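PDB 2QR4: peptidase M3B, oligoendopeptidase F from Enterococcus faecium, which probably acts as a metal-dependent oligoendopeptidase of family M3, cleaving short peptides at internal bonds. Local coordinates for residues 511-516 against 560-565; 399-404 against 507-512; 549-552 against 557-560; 544-547 against 552-555. All coordinates share one frame; numbering follows the deposited sequence.

Contact 1. Residues 511-516 against 560-565; sequences AASALA and EDAMSM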
ATOM      1  N   ALA A 511     -34.603   3.659   8.950  1.00 42.49           N
ATOM      2  CA  ALA A 511     -35.629   2.747   8.454  1.00 45.08           C
ATOM      3  C   ALA A 511     -36.247   2.006   9.626  1.00 45.56           C
ATOM      4  O   ALA A 511     -37.477   1.933   9.754  1.00 41.49           O
ATOM      5  CB  ALA A 511     -35.072   1.775   7.430  1.00 34.64           C
ATOM      6  N   ALA A 512     -35.405   1.477  10.506  1.00 36.49           N
ATOM      7  CA  ALA A 512     -35.946   0.779  11.650  1.00 40.57           C
ATOM      8  C   ALA A 512     -36.921   1.709  12.389  1.00 49.22           C
ATOM      9  O   ALA A 512     -38.035   1.305  12.740  1.00 43.95           O
ATOM     10  CB  ALA A 512     -34.847   0.296  12.558  1.00 38.38           C
ATOM     11  N   SER A 513     -36.517   2.959  12.593  1.00 44.26           N
ATOM     12  CA  SER A 513     -37.378   3.929  13.277  1.00 50.60           C
ATOM     13  C   SER A 513     -38.735   4.133  12.599  1.00 41.23           C
ATOM     14  O   SER A 513     -39.758   4.190  13.273  1.00 43.34           O
ATOM     15  CB  SER A 513     -36.673   5.272  13.456  1.00 45.87           C
ATOM     16  OG  SER A 513     -37.561   6.208  14.045  1.00 56.99           O
ATOM     17  N   ALA A 514     -38.733   4.232  11.272  1.00 48.79           N
ATOM     18  CA  ALA A 514     -39.970   4.363  10.487  1.00 48.24           C
ATOM     19  C   ALA A 514     -40.854   3.121  10.574  1.00 55.57           C
ATOM     20  O   ALA A 514     -42.088   3.213  10.561  1.00 68.13           O
ATOM     21  CB  ALA A 514     -39.643   4.654   9.025  1.00 42.44           C
ATOM     22  N   LEU A 515     -40.221   1.958  10.644  1.00 45.79           N
ATOM     23  CA  LEU A 515     -40.954   0.706  10.742  1.00 40.95           C
ATOM     24  C   LEU A 515     -41.590   0.483  12.120  1.00 41.56           C
ATOM     25  O   LEU A 515     -42.695  -0.034  12.211  1.00 43.06           O
ATOM     26  CB  LEU A 515     -40.053  -0.468  10.357  1.00 35.04           C
ATOM     27  CG  LEU A 515     -39.810  -0.614   8.858  1.00 37.10           C
ATOM     28  CD1 LEU A 515     -38.806  -1.720   8.594  1.00 33.80           C
ATOM     29  CD2 LEU A 515     -41.148  -0.891   8.122  1.00 28.82           C
ATOM     30  N   ALA A 516     -40.902   0.867  13.190  1.00 43.72           N
ATOM     31  CA  ALA A 516     -41.468   0.722  14.533  1.00 43.39           C
ATOM     32  C   ALA A 516     -42.641   1.676  14.727  1.00 45.25           C
ATOM     33  O   ALA A 516     -43.633   1.332  15.391  1.00 42.39           O
ATOM     34  CB  ALA A 516     -40.416   0.958  15.608  1.00 36.86           C
ATOM     35  N   GLU A 560     -36.553  12.431   8.541  1.00 39.94           N
ATOM     36  CA  GLU A 560     -37.217  13.509   9.267  1.00 48.04           C
ATOM     37  C   GLU A 560     -38.110  13.008  10.419  1.00 43.26           C
ATOM     38  O   GLU A 560     -38.157  13.636  11.470  1.00 40.34           O
ATOM     39  CB  GLU A 560     -37.929  14.475   8.305  1.00 48.39           C
ATOM     40  CG  GLU A 560     -36.957  15.564   7.793  1.00 56.02           C
ATOM     41  CD  GLU A 560     -37.377  16.233   6.493  1.00 68.87           C
ATOM     42  OE1 GLU A 560     -38.499  15.982   6.003  1.00 72.95           O
ATOM     43  OE2 GLU A 560     -36.568  17.032   5.961  1.00 78.21           O
ATOM     44  N   ASP A 561     -38.768  11.860  10.247  1.00 41.07           N
ATOM     45  CA  ASP A 561     -39.556  11.266  11.335  1.00 39.76           C
ATOM     46  C   ASP A 561     -38.680  10.857  12.526  1.00 41.98           C
ATOM     47  O   ASP A 561     -39.049  11.065  13.680  1.00 44.89           O
ATOM     48  CB  ASP A 561     -40.336  10.051  10.847  1.00 47.12           C
ATOM     49  CG  ASP A 561     -41.480  10.420   9.923  1.00 63.06           C
ATOM     50  OD1 ASP A 561     -41.877  11.613   9.896  1.00 52.95           O
ATOM     51  OD2 ASP A 561     -41.981   9.505   9.225  1.00 62.72           O
ATOM     52  N   ALA A 562     -37.522  10.274  12.235  1.00 32.71           N
ATOM     53  CA  ALA A 562     -36.595   9.869  13.272  1.00 42.15           C
ATOM     54  C   ALA A 562     -36.120  11.114  14.024  1.00 43.87           C
ATOM     55  O   ALA A 562     -36.162  11.163  15.256  1.00 42.90           O
ATOM     56  CB  ALA A 562     -35.413   9.120  12.660  1.00 36.95           C
HETATM   57  N   MSE A 563     -35.692  12.120  13.264  1.00 29.80           N
HETATM   58  CA  MSE A 563     -35.277  13.397  13.822  1.00 36.49           C
HETATM   59  C   MSE A 563     -36.335  13.999  14.743  1.00 45.44           C
HETATM   60  O   MSE A 563     -36.021  14.503  15.821  1.00 46.92           O
HETATM   61  CB  MSE A 563     -34.941  14.378  12.707  1.00 37.57           C
HETATM   62  CG  MSE A 563     -33.693  14.027  11.926  1.00 39.24           C
HETATM   63 SE   MSE A 563     -32.072  13.944  13.034  1.00 60.89          SE
HETATM   64  CE  MSE A 563     -30.819  13.433  11.618  1.00 43.22           C
ATOM     65  N   SER A 564     -37.591  13.936  14.328  1.00 41.20           N
ATOM     66  CA  SER A 564     -38.652  14.506  15.128  1.00 43.13           C
ATOM     67  C   SER A 564     -38.707  13.779  16.463  1.00 47.80           C
ATOM     68  O   SER A 564     -38.922  14.388  17.522  1.00 45.98           O
ATOM     69  CB  SER A 564     -39.999  14.424  14.412  1.00 32.70           C
ATOM     70  OG  SER A 564     -41.052  14.750  15.319  1.00 42.57           O
HETATM   71  N   MSE A 565     -38.502  12.472  16.408  1.00 34.03           N
HETATM   72  CA  MSE A 565     -38.518  11.674  17.615  1.00 44.53           C
HETATM   73  C   MSE A 565     -37.322  11.993  18.513  1.00 43.32           C
HETATM   74  O   MSE A 565     -37.421  11.958  19.733  1.00 38.02           O
HETATM   75  CB  MSE A 565     -38.489  10.204  17.255  1.00 30.42           C
HETATM   76  CG  MSE A 565     -38.615   9.283  18.464  1.00 65.75           C
HETATM   77 SE   MSE A 565     -38.785   7.400  17.949  1.00 90.46          SE
HETATM   78  CE  MSE A 565     -39.863   7.624  16.306  1.00 75.33           C
TER
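Ser-513 OG is the polar atom on which this contact centres, and the groups of the facing helix that come near it are carbons: CE of selenomethionine Met-565 approaches it to 3.5 Å and CA of Ala-562 to 3.9 Å. Chi1 of Ser-513, at 176°, swings the hydroxyl away from the backbone N and out toward helix 557-579. Its CB lies 4.1 Å from the methyl CB of Ala-562, where helices 503-520 and 557-579 touch. The Met-565 chain runs nearly straight from the backbone to SE and then bends at chi3 (-36°), which turns its methyl CE back to the serine oxygen. Here the helices come close, with the CA atoms of Ser-513 and Ala-562 6.0 Å apart, as the small residues at this point allow. Neighbouring elements close in on the helix 557-579 side: Phe-432 and Tyr-428 of helix 418-454 touch Ala-562 and Met-565 respectively. Beyond the serine, Ala-514 meets Val-551 of the connecting loop, and Lys-517 makes a long, weak ion pair with Asp-561. Between the two segments themselves a hydroxyl is set against two methyls and a backbone carbon, so the contact is held by van der Waals touches, with the weak Lys-517 to Asp-561 pair as a polar addition beyond them.

Contact 2. Residues 399-404 against 507-512; sequences ASTTNE and TGFSAA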
ATOM      1  N   ALA A 399     -34.264  -5.629  11.710  1.00 44.00           N
ATOM      2  CA  ALA A 399     -35.194  -6.449  12.493  1.00 54.29           C
ATOM      3  C   ALA A 399     -34.842  -6.404  13.970  1.00 52.72           C
ATOM      4  O   ALA A 399     -35.683  -6.652  14.828  1.00 60.17           O
ATOM      5  CB  ALA A 399     -35.200  -7.882  11.996  1.00 50.16           C
ATOM      6  N   SER A 400     -33.588  -6.074  14.245  1.00 48.70           N
ATOM      7  CA  SER A 400     -33.077  -5.972  15.595  1.00 55.78           C
ATOM      8  C   SER A 400     -33.377  -4.604  16.182  1.00 44.97           C
ATOM      9  O   SER A 400     -33.927  -4.494  17.279  1.00 49.06           O
ATOM     10  CB  SER A 400     -31.564  -6.210  15.589  1.00 60.79           C
ATOM     11  OG  SER A 400     -31.283  -7.593  15.451  1.00 71.39           O
ATOM     12  N   THR A 401     -33.002  -3.566  15.446  1.00 40.10           N
ATOM     13  CA  THR A 401     -33.208  -2.187  15.876  1.00 40.33           C
ATOM     14  C   THR A 401     -34.698  -1.887  16.024  1.00 46.21           C
ATOM     15  O   THR A 401     -35.096  -1.177  16.938  1.00 49.26           O
ATOM     16  CB  THR A 401     -32.562  -1.216  14.881  1.00 47.23           C
ATOM     17  OG1 THR A 401     -31.234  -1.663  14.598  1.00 59.24           O
ATOM     18  CG2 THR A 401     -32.502   0.216  15.429  1.00 34.04           C
ATOM     19  N   THR A 402     -35.521  -2.447  15.140  1.00 37.12           N
ATOM     20  CA  THR A 402     -36.950  -2.207  15.191  1.00 38.45           C
ATOM     21  C   THR A 402     -37.467  -2.702  16.527  1.00 46.08           C
ATOM     22  O   THR A 402     -38.260  -2.024  17.184  1.00 47.94           O
ATOM     23  CB  THR A 402     -37.693  -2.928  14.048  1.00 37.46           C
ATOM     24  OG1 THR A 402     -37.152  -2.516  12.794  1.00 44.85           O
ATOM     25  CG2 THR A 402     -39.177  -2.599  14.061  1.00 40.76           C
ATOM     26  N   ASN A 403     -37.016  -3.889  16.924  1.00 45.28           N
ATOM     27  CA  ASN A 403     -37.405  -4.478  18.204  1.00 41.79           C
ATOM     28  C   ASN A 403     -37.006  -3.602  19.400  1.00 43.80           C
ATOM     29  O   ASN A 403     -37.802  -3.375  20.302  1.00 47.51           O
ATOM     30  CB  ASN A 403     -36.825  -5.889  18.333  1.00 45.17           C
ATOM     31  CG  ASN A 403     -37.653  -6.934  17.586  1.00 53.34           C
ATOM     32  OD1 ASN A 403     -38.648  -6.615  16.940  1.00 54.73           O
ATOM     33  ND2 ASN A 403     -37.249  -8.193  17.691  1.00 52.86           N
ATOM     34  N   GLU A 404     -35.776  -3.099  19.385  1.00 40.44           N
ATOM     35  CA  GLU A 404     -35.301  -2.179  20.410  1.00 54.26           C
ATOM     36  C   GLU A 404     -36.183  -0.929  20.466  1.00 51.40           C
ATOM     37  O   GLU A 404     -36.556  -0.447  21.552  1.00 48.09           O
ATOM     38  CB  GLU A 404     -33.850  -1.781  20.136  1.00 45.91           C
ATOM     39  CG  GLU A 404     -32.801  -2.668  20.805  1.00 69.02           C
ATOM     40  CD  GLU A 404     -31.394  -2.049  20.760  1.00 76.61           C
ATOM     41  OE1 GLU A 404     -31.016  -1.493  19.702  1.00 83.64           O
ATOM     42  OE2 GLU A 404     -30.667  -2.117  21.780  1.00 75.74           O
ATOM     43  N   THR A 507     -28.963   4.877   7.502  1.00 37.41           N
ATOM     44  CA  THR A 507     -30.190   4.715   6.722  1.00 35.90           C
ATOM     45  C   THR A 507     -30.999   3.588   7.328  1.00 33.65           C
ATOM     46  O   THR A 507     -32.231   3.663   7.418  1.00 36.30           O
ATOM     47  CB  THR A 507     -29.921   4.416   5.223  1.00 37.06           C
ATOM     48  OG1 THR A 507     -29.137   3.229   5.097  1.00 42.11           O
ATOM     49  CG2 THR A 507     -29.168   5.558   4.581  1.00 34.72           C
ATOM     50  N   GLY A 508     -30.285   2.555   7.769  1.00 34.00           N
ATOM     51  CA  GLY A 508     -30.898   1.394   8.400  1.00 36.71           C
ATOM     52  C   GLY A 508     -31.569   1.742   9.709  1.00 38.91           C
ATOM     53  O   GLY A 508     -32.692   1.315   9.969  1.00 40.22           O
ATOM     54  N   PHE A 509     -30.877   2.524  10.530  1.00 40.43           N
ATOM     55  CA  PHE A 509     -31.417   2.972  11.808  1.00 42.35           C
ATOM     56  C   PHE A 509     -32.688   3.789  11.599  1.00 44.58           C
ATOM     57  O   PHE A 509     -33.693   3.588  12.285  1.00 42.30           O
ATOM     58  CB  PHE A 509     -30.376   3.824  12.533  1.00 39.30           C
ATOM     59  CG  PHE A 509     -30.848   4.376  13.852  1.00 39.10           C
ATOM     60  CD1 PHE A 509     -30.465   3.780  15.045  1.00 42.05           C
ATOM     61  CD2 PHE A 509     -31.664   5.498  13.899  1.00 41.97           C
ATOM     62  CE1 PHE A 509     -30.888   4.289  16.267  1.00 46.02           C
ATOM     63  CE2 PHE A 509     -32.095   6.012  15.114  1.00 40.93           C
ATOM     64  CZ  PHE A 509     -31.702   5.413  16.300  1.00 40.26           C
ATOM     65  N   SER A 510     -32.634   4.712  10.645  1.00 35.86           N
ATOM     66  CA  SER A 510     -33.791   5.518  10.292  1.00 40.39           C
ATOM     67  C   SER A 510     -34.928   4.645   9.783  1.00 45.48           C
ATOM     68  O   SER A 510     -36.083   4.849  10.159  1.00 43.54           O
ATOM     69  CB  SER A 510     -33.411   6.583   9.262  1.00 41.09           C
ATOM     70  OG  SER A 510     -32.552   7.538   9.860  1.00 42.94           O
ATOM     71  N   ALA A 511     -34.603   3.659   8.950  1.00 42.49           N
ATOM     72  CA  ALA A 511     -35.629   2.747   8.454  1.00 45.08           C
ATOM     73  C   ALA A 511     -36.247   2.006   9.626  1.00 45.56           C
ATOM     74  O   ALA A 511     -37.477   1.933   9.754  1.00 41.49           O
ATOM     75  CB  ALA A 511     -35.072   1.775   7.430  1.00 34.64           C
ATOM     76  N   ALA A 512     -35.405   1.477  10.506  1.00 36.49           N
ATOM     77  CA  ALA A 512     -35.946   0.779  11.650  1.00 40.57           C
ATOM     78  C   ALA A 512     -36.921   1.709  12.389  1.00 49.22           C
ATOM     79  O   ALA A 512     -38.035   1.305  12.740  1.00 43.95           O
ATOM     80  CB  ALA A 512     -34.847   0.296  12.558  1.00 38.38           C
TER
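Helix-to-helix packing within the alpha-helical peptidase family M3 region brings helix 394-414 against helix 503-520, their short segments crossing at -48° with the axes 8.7 Å apart. Helix 361-379, on another side of 394-414, carries the sequence His-Glu-Met-Gly-His from His-369 to His-373, which fits the HEXXH zinc signature of this clan; Ser-400 OG is hydrogen-bonded to His-369 O. On the side facing helix 503-520, Ala-512 is the small residue that lets the backbones draw near: its CA lies 4.7 Å from that of Thr-402. The methyl CB of Ala-512 touches two consecutive threonines. Thr-401 presents its carbon branch, with CB 3.6 Å and CG2 3.7 Å from Ala-512 CB, whereas Thr-402 offers its hydroxyl oxygen OG1. Both threonines place OG1 beside their own backbone N (chi1 -48° in Thr-401, -57° in Thr-402), where each hydroxyl is hydrogen-bonded to a carbonyl one turn earlier, of Glu-397 for Thr-401 and of Ile-398 for Thr-402. Thr-401 thus meets the partner with carbon, and the Thr-402 oxygen that touches the Ala-512 methyl is already bonded within its own helix. Phe-509, one turn before Ala-512, also stacks edge-to-face with Phe-432 of helix 418-454. Its side chain runs about at right angles to that of Thr-401, whose methyl CG2 reaches the ring obliquely at CD1, 4.1 Å away.

Contact 3. Residues 549-552 against 557-560; sequences AGVD and AYIE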
ATOM      1  N   ALA A 549     -42.117  -2.341   2.191  1.00 53.57           N
ATOM      2  CA  ALA A 549     -42.483  -2.321   3.605  1.00 48.23           C
ATOM      3  C   ALA A 549     -42.956  -0.939   4.051  1.00 44.48           C
ATOM      4  O   ALA A 549     -43.256  -0.738   5.226  1.00 46.88           O
ATOM      5  CB  ALA A 549     -41.324  -2.795   4.470  1.00 42.29           C
ATOM      6  N   GLY A 550     -43.012   0.007   3.113  1.00 44.18           N
ATOM      7  CA  GLY A 550     -43.551   1.340   3.390  1.00 44.01           C
ATOM      8  C   GLY A 550     -42.545   2.453   3.653  1.00 55.08           C
ATOM      9  O   GLY A 550     -42.938   3.581   3.948  1.00 57.13           O
ATOM     10  N   VAL A 551     -41.252   2.148   3.541  1.00 47.25           N
ATOM     11  CA  VAL A 551     -40.200   3.144   3.741  1.00 41.55           C
ATOM     12  C   VAL A 551     -39.475   3.477   2.440  1.00 42.46           C
ATOM     13  O   VAL A 551     -38.710   2.669   1.925  1.00 40.90           O
ATOM     14  CB  VAL A 551     -39.157   2.643   4.732  1.00 41.98           C
ATOM     15  CG1 VAL A 551     -38.133   3.740   5.034  1.00 43.64           C
ATOM     16  CG2 VAL A 551     -39.835   2.176   6.001  1.00 48.81           C
ATOM     17  N   ASP A 552     -39.714   4.671   1.910  1.00 40.74           N
ATOM     18  CA  ASP A 552     -39.041   5.090   0.695  1.00 32.91           C
ATOM     19  C   ASP A 552     -37.775   5.847   1.059  1.00 40.26           C
ATOM     20  O   ASP A 552     -37.834   6.999   1.486  1.00 48.45           O
ATOM     21  CB  ASP A 552     -39.953   5.958  -0.177  1.00 29.66           C
ATOM     22  CG  ASP A 552     -39.327   6.292  -1.530  1.00 46.50           C
ATOM     23  OD1 ASP A 552     -38.085   6.166  -1.668  1.00 42.49           O
ATOM     24  OD2 ASP A 552     -40.072   6.680  -2.457  1.00 45.20           O
ATOM     25  N   ALA A 557     -38.497  12.021   4.273  1.00 38.13           N
ATOM     26  CA  ALA A 557     -39.487  11.898   5.333  1.00 31.21           C
ATOM     27  C   ALA A 557     -39.087  10.900   6.415  1.00 35.70           C
ATOM     28  O   ALA A 557     -39.242  11.171   7.598  1.00 48.39           O
ATOM     29  CB  ALA A 557     -40.846  11.526   4.744  1.00 25.40           C
ATOM     30  N   TYR A 558     -38.568   9.748   6.020  1.00 33.08           N
ATOM     31  CA  TYR A 558     -38.281   8.708   6.999  1.00 37.27           C
ATOM     32  C   TYR A 558     -37.153   9.123   7.932  1.00 44.62           C
ATOM     33  O   TYR A 558     -37.104   8.670   9.074  1.00 41.91           O
ATOM     34  CB  TYR A 558     -37.983   7.351   6.339  1.00 31.50           C
ATOM     35  CG  TYR A 558     -36.558   7.174   5.816  1.00 41.74           C
ATOM     36  CD1 TYR A 558     -36.069   7.953   4.767  1.00 36.86           C
ATOM     37  CD2 TYR A 558     -35.722   6.196   6.345  1.00 31.74           C
ATOM     38  CE1 TYR A 558     -34.792   7.770   4.278  1.00 39.65           C
ATOM     39  CE2 TYR A 558     -34.444   6.001   5.848  1.00 36.32           C
ATOM     40  CZ  TYR A 558     -33.979   6.796   4.829  1.00 40.63           C
ATOM     41  OH  TYR A 558     -32.686   6.623   4.364  1.00 43.96           O
ATOM     42  N   ILE A 559     -36.256   9.987   7.464  1.00 39.11           N
ATOM     43  CA  ILE A 559     -35.201  10.453   8.355  1.00 40.74           C
ATOM     44  C   ILE A 559     -35.749  11.593   9.180  1.00 44.76           C
ATOM     45  O   ILE A 559     -35.476  11.699  10.380  1.00 44.72           O
ATOM     46  CB  ILE A 559     -33.926  10.877   7.606  1.00 44.70           C
ATOM     47  CG1 ILE A 559     -33.366   9.690   6.814  1.00 44.99           C
ATOM     48  CG2 ILE A 559     -32.886  11.345   8.587  1.00 30.99           C
ATOM     49  CD1 ILE A 559     -32.323  10.073   5.798  1.00 47.84           C
ATOM     50  N   GLU A 560     -36.553  12.431   8.541  1.00 39.94           N
ATOM     51  CA  GLU A 560     -37.217  13.509   9.267  1.00 48.04           C
ATOM     52  C   GLU A 560     -38.110  13.008  10.419  1.00 43.26           C
ATOM     53  O   GLU A 560     -38.157  13.636  11.470  1.00 40.34           O
ATOM     54  CB  GLU A 560     -37.929  14.475   8.305  1.00 48.39           C
ATOM     55  CG  GLU A 560     -36.957  15.564   7.793  1.00 56.02           C
ATOM     56  CD  GLU A 560     -37.377  16.233   6.493  1.00 68.87           C
ATOM     57  OE1 GLU A 560     -38.499  15.982   6.003  1.00 72.95           O
ATOM     58  OE2 GLU A 560     -36.568  17.032   5.961  1.00 78.21           O
TER
HETATM   59  O   HOH W   1     -38.826   8.948   3.676  1.00 49.21           O
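Tyr-558 meets Val-551 from its first side-chain carbon onward: CB lies 3.8 Å from CG1 of the valine. With chi1 at 81°, CG sits between the backbone N and the carbonyl carbon, and the ring turns back over the preceding loop. CD2 is then the ring atom nearest that methyl, with Val-551 CG1 at 3.7 Å; the two side chains run roughly perpendicular and the methyl comes at the ring obliquely. Across the ring, CD1 faces the carbonyl oxygen of Asp-552 at 3.8 Å, again from a slanting direction. Val-551 can reach the tyrosine because CG1 is anti to its backbone N (chi1 -175°), while its other methyl, CG2, is turned to Ala-514 of helix 503-520. The loop reaches this point straight after helix 542-548, which ends in a Schellman motif at Gly-550, whose positive phi (100°) suits a residue without CB. Helix 557-579 begins five residues after Asp-552, and a water appears to link its first turn to the loop, donating to Asp-552 O at 3.1 Å; its 2.5 Å distance to Tyr-558 N is too short to be trusted in detail. Farther out, CE2 packs on Thr-507 and Ser-510 of helix 503-520, and CZ on Met-553. CG1 of Ile-559 lies 3.5 Å above one ring face, displaced toward the rim. At the tip, OH comes within 3.8 Å of Ile-559 CD1.

Contact 4. Residues 544-547 against 552-555; sequences EVMK and DMTQ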
ATOM      1  N   GLU A 544     -35.939  -1.522  -2.586  1.00 46.85           N
ATOM      2  CA  GLU A 544     -37.287  -1.944  -2.999  1.00 53.73           C
ATOM      3  C   GLU A 544     -37.937  -2.819  -1.943  1.00 46.25           C
ATOM      4  O   GLU A 544     -39.147  -2.774  -1.757  1.00 52.30           O
ATOM      5  CB  GLU A 544     -37.313  -2.629  -4.372  1.00 56.66           C
ATOM      6  CG  GLU A 544     -35.952  -3.042  -4.880  1.00 72.56           C
ATOM      7  CD  GLU A 544     -35.199  -1.896  -5.532  1.00 72.22           C
ATOM      8  OE1 GLU A 544     -33.981  -1.773  -5.294  1.00 70.32           O
ATOM      9  OE2 GLU A 544     -35.830  -1.117  -6.282  1.00 75.45           O
ATOM     10  N   VAL A 545     -37.133  -3.620  -1.254  1.00 43.76           N
ATOM     11  CA  VAL A 545     -37.632  -4.342  -0.100  1.00 47.62           C
ATOM     12  C   VAL A 545     -38.219  -3.326   0.886  1.00 48.76           C
ATOM     13  O   VAL A 545     -39.385  -3.422   1.270  1.00 45.24           O
ATOM     14  CB  VAL A 545     -36.524  -5.181   0.559  1.00 51.97           C
ATOM     15  CG1 VAL A 545     -36.844  -5.458   2.026  1.00 53.55           C
ATOM     16  CG2 VAL A 545     -36.334  -6.476  -0.205  1.00 48.92           C
HETATM   17  N   MSE A 546     -37.413  -2.336   1.261  1.00 47.48           N
HETATM   18  CA  MSE A 546     -37.866  -1.263   2.145  1.00 48.57           C
HETATM   19  C   MSE A 546     -39.092  -0.513   1.608  1.00 46.59           C
HETATM   20  O   MSE A 546     -40.048  -0.271   2.345  1.00 45.86           O
HETATM   21  CB  MSE A 546     -36.717  -0.292   2.438  1.00 48.95           C
HETATM   22  CG  MSE A 546     -35.791  -0.751   3.559  1.00 53.12           C
HETATM   23 SE   MSE A 546     -36.749  -1.205   5.220  1.00 74.24          SE
HETATM   24  CE  MSE A 546     -36.730  -3.149   5.092  1.00 65.48           C
ATOM     25  N   LYS A 547     -39.064  -0.157   0.326  1.00 42.11           N
ATOM     26  CA  LYS A 547     -40.191   0.513  -0.321  1.00 50.53           C
ATOM     27  C   LYS A 547     -41.492  -0.293  -0.169  1.00 50.40           C
ATOM     28  O   LYS A 547     -42.548   0.265   0.136  1.00 43.27           O
ATOM     29  CB  LYS A 547     -39.873   0.746  -1.799  1.00 53.43           C
ATOM     30  CG  LYS A 547     -40.544   1.953  -2.430  1.00 60.72           C
ATOM     31  CD  LYS A 547     -39.734   2.411  -3.650  1.00 66.91           C
ATOM     32  CE  LYS A 547     -40.385   3.585  -4.372  1.00 69.04           C
ATOM     33  NZ  LYS A 547     -41.594   3.183  -5.150  1.00 60.58           N
ATOM     34  N   ASP A 552     -39.714   4.671   1.910  1.00 40.74           N
ATOM     35  CA  ASP A 552     -39.041   5.090   0.695  1.00 32.91           C
ATOM     36  C   ASP A 552     -37.775   5.847   1.059  1.00 40.26           C
ATOM     37  O   ASP A 552     -37.834   6.999   1.486  1.00 48.45           O
ATOM     38  CB  ASP A 552     -39.953   5.958  -0.177  1.00 29.66           C
ATOM     39  CG  ASP A 552     -39.327   6.292  -1.530  1.00 46.50           C
ATOM     40  OD1 ASP A 552     -38.085   6.166  -1.668  1.00 42.49           O
ATOM     41  OD2 ASP A 552     -40.072   6.680  -2.457  1.00 45.20           O
HETATM   42  N   MSE A 553     -36.634   5.192   0.868  1.00 43.21           N
HETATM   43  CA  MSE A 553     -35.344   5.710   1.304  1.00 49.38           C
HETATM   44  C   MSE A 553     -34.740   6.765   0.376  1.00 45.12           C
HETATM   45  O   MSE A 553     -33.698   7.356   0.684  1.00 40.91           O
HETATM   46  CB  MSE A 553     -34.372   4.557   1.519  1.00 48.24           C
HETATM   47  CG  MSE A 553     -34.609   3.808   2.820  1.00 54.57           C
HETATM   48 SE   MSE A 553     -33.336   2.342   2.999  1.00 73.57          SE
HETATM   49  CE  MSE A 553     -33.131   2.266   4.928  1.00 67.02           C
ATOM     50  N   THR A 554     -35.393   6.992  -0.758  1.00 38.89           N
ATOM     51  CA  THR A 554     -34.968   8.026  -1.690  1.00 39.81           C
ATOM     52  C   THR A 554     -35.465   9.381  -1.205  1.00 46.34           C
ATOM     53  O   THR A 554     -34.978  10.424  -1.653  1.00 49.29           O
ATOM     54  CB  THR A 554     -35.536   7.791  -3.102  1.00 38.45           C
ATOM     55  OG1 THR A 554     -36.961   7.758  -3.039  1.00 39.89           O
ATOM     56  CG2 THR A 554     -35.049   6.474  -3.683  1.00 30.51           C
ATOM     57  N   GLN A 555     -36.428   9.359  -0.284  1.00 42.87           N
ATOM     58  CA  GLN A 555     -37.060  10.585   0.210  1.00 42.90           C
ATOM     59  C   GLN A 555     -36.658  10.893   1.650  1.00 38.85           C
ATOM     60  O   GLN A 555     -36.228  10.014   2.380  1.00 37.48           O
ATOM     61  CB  GLN A 555     -38.585  10.502   0.092  1.00 45.31           C
ATOM     62  CG  GLN A 555     -39.121  10.373  -1.338  1.00 55.09           C
ATOM     63  CD  GLN A 555     -38.711  11.530  -2.231  1.00 59.84           C
ATOM     64  OE1 GLN A 555     -38.397  11.338  -3.401  1.00 65.55           O
ATOM     65  NE2 GLN A 555     -38.705  12.737  -1.679  1.00 68.36           N
TER
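Selenomethionines Met-546 and Met-553 meet at a slant, neither parallel nor at right angles, and touch where CG of Met-546 comes 4.0 Å from SE of Met-553. The Met-546 chain sets off toward the loop, but bends at chi2 and chi3 and carries its own end away, leaving a methylene as the touching group. Met-553 does the reverse: it leaves its backbone to one side and its selenium end draws closer. Lys-547 and Asp-552 form the second pair, lying alongside with both chains pointing the same way. Their touch is Lys-547 CE to Asp-552 OD2, 3.7 Å; the turn at chi4 (-74°) then directs NZ so that it ends 4.7 Å from that oxygen, farther off than CE, and the opposite charges probably attract at that range without forming a bonded pair. The other carboxylate oxygen works inside the loop, where OD1 accepts a hydrogen bond from the backbone N-H of Thr-554, N to OD1 3.0 Å, in an Asx turn, met on its anti side and 28° out of the carboxylate plane. A type I turn from Asp-552 to Gln-555 frames the same residues. The methionine pair is buried: Met-546 packs on Ala-511 and Leu-515 of helix 503-520 and on Leu-395 and Ile-398 of helix 394-414, while Met-553 reaches Thr-507 and Ala-511 of 503-520 and Phe-394 of 394-414.

From the N terminus, contact 2 comes first: 399-404 is rejoined by 507-512 after 102 intervening residues, bringing helix 394-414 to helix 503-520. Contact 1 opens where contact 2 closes, sharing Ala-511 and Ala-512, and ends 43 residues later on helix 557-579. Contacts 4 and 3 arise within that span, each bridging only four residues. They interlock, since 549-552 opens contact 3 before 552-555 completes contact 4, and Asp-552 belongs to both; a probable hydrogen bond from Val-551 N to Met-546 O also links them. Contact 3 finishes at Glu-560, where the second segment of contact 1 starts. Together they gather helices 394-414, 542-548 and 557-579 around helix 503-520.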